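Side-chain contact in acetylserotonin O-methyltransferase (Homo sapiens, PDB 4A6D), which catalyses the last step of melatonin synthesis, moving a methyl group from S-adenosylmethionine onto the hydroxyl of N-acetylserotonin: residues 236-241 against 262-267. Sequence-based numbering, arbitrary orientation. Where two conformers were deposited one is given.
Sequences DFFKDP and CSHLLE. With ZN (zinc ion), chain B; SAM (S-adenosylmethionine), chain D.
In F237, CG sits between the backbone N and the carbonyl carbon (chi1 54°), which stands the ring between the adenine of S-adenosylmethionine and L265 of helix 259-272. In L265, CG lies anti to the backbone N (chi1 174°), directed at the loop, and chi2 (62°) then turns both methyls onto F237. L265 CD2 makes a CH-pi contact over one face of the F237 ring, 4.2 Å from the centroid. L265 CD1 packs on F237 CD1 at 3.8 Å. The adenine covers the opposite face, with SAM N1 above the ring centre. The ring is therefore sandwiched between cofactor and leucine.

The side chains of F238 and L265 cross at about a right angle, with F238 CE1 3.7 Å from L265 CB. In one of two H264 conformers, its ring lies rim to rim with F238, so this pairing is uncertain. W257 packs edge-to-face with F238.

The loop also reads the adenine edge. D236 OD1 accepts from SAM N6 at 2.6 Å, and F237 N donates to SAM N1 at 2.9 Å. D236 OD1 also accepts from F238 N at 3.0 Å, closing an Asx turn that steadies the carboxylate. On the same helix as L265, E267 OE1 binds a zinc ion with H271. The loop lines the adenine end of the cofactor pocket, and the helix backs it through L265 behind the F237 ring, in a class I Rossmann-like methyltransferase domain.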
loop_
_atom_site.group_PDB
_atom_site.type_symbol
_atom_site.label_atom_id
_atom_site.label_comp_id
_atom_site.label_asym_id
_atom_site.label_seq_id
_atom_site.Cartn_x
_atom_site.Cartn_y
_atom_site.Cartn_z
ATOM N N ASP A 236 -21.647 -28.022 -7.703
ATOM C CA ASP A 236 -21.498 -26.810 -8.494
ATOM C C ASP A 236 -22.858 -26.086 -8.560
ATOM O O ASP A 236 -23.771 -26.576 -9.210
ATOM C CB ASP A 236 -20.959 -27.168 -9.901
ATOM C CG ASP A 236 -20.901 -26.010 -10.883
ATOM O OD1 ASP A 236 -21.105 -24.827 -10.450
ATOM O OD2 ASP A 236 -20.628 -26.262 -12.068
ATOM N N PHE A 237 -22.973 -24.908 -7.947
ATOM C CA PHE A 237 -24.262 -24.201 -7.965
ATOM C C PHE A 237 -24.799 -23.742 -9.335
ATOM O O PHE A 237 -25.996 -23.452 -9.470
ATOM C CB PHE A 237 -24.418 -23.170 -6.847
ATOM C CG PHE A 237 -23.354 -22.108 -6.700
ATOM C CD1 PHE A 237 -22.813 -21.475 -7.822
ATOM C CD2 PHE A 237 -22.955 -21.673 -5.444
ATOM C CE1 PHE A 237 -21.893 -20.435 -7.683
ATOM C CE2 PHE A 237 -22.000 -20.662 -5.308
ATOM C CZ PHE A 237 -21.463 -20.062 -6.432
ATOM N N PHE A 238 -23.939 -23.792 -10.368
ATOM C CA PHE A 238 -24.326 -23.453 -11.741
ATOM C C PHE A 238 -24.996 -24.579 -12.478
ATOM O O PHE A 238 -25.615 -24.317 -13.503
ATOM C CB PHE A 238 -23.134 -22.916 -12.559
ATOM C CG PHE A 238 -22.703 -21.538 -12.127
ATOM C CD1 PHE A 238 -23.559 -20.450 -12.263
ATOM C CD2 PHE A 238 -21.462 -21.335 -11.542
ATOM C CE1 PHE A 238 -23.180 -19.183 -11.814
ATOM C CE2 PHE A 238 -21.067 -20.062 -11.125
ATOM C CZ PHE A 238 -21.944 -18.998 -11.232
ATOM N N LYS A 239 -24.903 -25.829 -11.985
ATOM C CA LYS A 239 -25.508 -26.940 -12.713
ATOM C C LYS A 239 -26.079 -28.084 -11.871
ATOM O O LYS A 239 -26.957 -28.804 -12.356
ATOM C CB LYS A 239 -24.556 -27.464 -13.800
ATOM C CG LYS A 239 -23.087 -27.511 -13.379
ATOM C CD LYS A 239 -22.153 -27.806 -14.536
ATOM C CE LYS A 239 -21.618 -26.571 -15.226
ATOM N NZ LYS A 239 -20.633 -26.931 -16.293
ATOM N N ASP A 240 -25.593 -28.261 -10.627
ATOM C CA ASP A 240 -26.062 -29.353 -9.763
ATOM C C ASP A 240 -27.402 -29.078 -9.114
ATOM O O ASP A 240 -27.775 -27.917 -9.066
ATOM C CB ASP A 240 -25.018 -29.625 -8.684
ATOM C CG ASP A 240 -23.773 -30.304 -9.205
ATOM O OD1 ASP A 240 -23.796 -30.787 -10.358
ATOM O OD2 ASP A 240 -22.821 -30.448 -8.431
ATOM N N PRO A 241 -28.183 -30.078 -8.611
ATOM C CA PRO A 241 -29.436 -29.705 -7.911
ATOM C C PRO A 241 -29.061 -29.041 -6.580
ATOM O O PRO A 241 -28.070 -29.441 -5.937
ATOM C CB PRO A 241 -30.175 -31.033 -7.729
ATOM C CG PRO A 241 -29.104 -32.073 -7.776
ATOM C CD PRO A 241 -27.943 -31.538 -8.561
ATOM N N CYS A 262 -24.310 -14.015 -12.852
ATOM C CA CYS A 262 -25.177 -13.744 -11.688
ATOM C C CYS A 262 -26.588 -14.104 -12.020
ATOM O O CYS A 262 -27.213 -14.821 -11.247
ATOM C CB CYS A 262 -25.083 -12.285 -11.243
ATOM S SG CYS A 262 -23.523 -11.861 -10.438
ATOM N N SER A 263 -27.092 -13.630 -13.185
ATOM C CA SER A 263 -28.468 -13.884 -13.652
ATOM C C SER A 263 -28.756 -15.357 -13.758
ATOM O O SER A 263 -29.809 -15.779 -13.298
ATOM C CB SER A 263 -28.761 -13.173 -14.969
ATOM O OG SER A 263 -28.842 -11.770 -14.745
ATOM N N HIS A 264 -27.802 -16.148 -14.289
ATOM C CA HIS A 264 -27.945 -17.598 -14.423
ATOM C C HIS A 264 -28.163 -18.277 -13.060
ATOM O O HIS A 264 -29.123 -19.036 -12.902
ATOM C CB HIS A 264 -26.749 -18.193 -15.192
ATOM C CG HIS A 264 -26.760 -19.689 -15.313
ATOM N ND1 HIS A 264 -25.662 -20.447 -14.945
ATOM C CD2 HIS A 264 -27.728 -20.520 -15.767
ATOM C CE1 HIS A 264 -25.999 -21.704 -15.172
ATOM N NE2 HIS A 264 -27.231 -21.797 -15.667
ATOM N N LEU A 265 -27.298 -17.967 -12.077
ATOM C CA LEU A 265 -27.379 -18.531 -10.727
ATOM C C LEU A 265 -28.690 -18.088 -10.034
ATOM O O LEU A 265 -29.367 -18.926 -9.434
ATOM C CB LEU A 265 -26.137 -18.141 -9.873
ATOM C CG LEU A 265 -26.209 -18.564 -8.391
ATOM C CD1 LEU A 265 -26.299 -20.117 -8.235
ATOM C CD2 LEU A 265 -25.075 -17.996 -7.612
ATOM N N LEU A 266 -29.049 -16.778 -10.144
ATOM C CA LEU A 266 -30.261 -16.278 -9.555
ATOM C C LEU A 266 -31.501 -16.980 -10.088
ATOM O O LEU A 266 -32.392 -17.296 -9.300
ATOM C CB LEU A 266 -30.375 -14.758 -9.655
ATOM C CG LEU A 266 -29.360 -13.931 -8.820
ATOM C CD1 LEU A 266 -29.552 -12.483 -9.064
ATOM C CD2 LEU A 266 -29.480 -14.224 -7.344
ATOM N N GLU A 267 -31.512 -17.288 -11.409
ATOM C CA GLU A 267 -32.587 -17.980 -12.117
ATOM C C GLU A 267 -32.776 -19.410 -11.580
ATOM O O GLU A 267 -33.901 -19.815 -11.284
ATOM C CB GLU A 267 -32.327 -17.981 -13.636
ATOM C CG GLU A 267 -32.675 -16.678 -14.350
ATOM C CD GLU A 267 -34.141 -16.373 -14.639
ATOM O OE1 GLU A 267 -35.033 -17.109 -14.152
ATOM O OE2 GLU A 267 -34.397 -15.387 -15.368
HETATM ZN ZN ZN B . -36.896 -17.923 -14.885
HETATM N N SAM D . -19.703 -17.151 1.507
HETATM C CA SAM D . -18.318 -17.156 2.028
HETATM C C SAM D . -17.855 -15.908 2.808
HETATM O O SAM D . -18.379 -14.845 2.543
HETATM O OXT SAM D . -16.955 -15.930 3.707
HETATM C CB SAM D . -17.420 -17.495 0.866
HETATM C CG SAM D . -17.325 -16.381 -0.184
HETATM S SD SAM D . -16.112 -16.903 -1.450
HETATM C CE SAM D . -15.787 -15.374 -2.229
HETATM C "C5'" SAM D . -17.151 -17.565 -2.793
HETATM C "C4'" SAM D . -17.440 -19.022 -2.406
HETATM O "O4'" SAM D . -18.151 -19.558 -3.508
HETATM C "C3'" SAM D . -16.127 -19.879 -2.235
HETATM O "O3'" SAM D . -16.140 -20.612 -0.999
HETATM C "C2'" SAM D . -16.140 -20.768 -3.522
HETATM O "O2'" SAM D . -15.523 -22.054 -3.448
HETATM C "C1'" SAM D . -17.654 -20.895 -3.768
HETATM N N9 SAM D . -17.975 -21.267 -5.162
HETATM C C8 SAM D . -17.438 -20.702 -6.316
HETATM N N7 SAM D . -17.956 -21.264 -7.368
HETATM C C5 SAM D . -18.822 -22.276 -6.969
HETATM C C6 SAM D . -19.636 -23.226 -7.614
HETATM N N6 SAM D . -19.712 -23.211 -8.967
HETATM N N1 SAM D . -20.419 -24.076 -6.859
HETATM C C2 SAM D . -20.347 -24.095 -5.521
HETATM N N3 SAM D . -19.569 -23.208 -4.882
HETATM C C4 SAM D . -18.856 -22.269 -5.535
HETATM O O HOH W 1 -38.678 -18.489 -16.058
#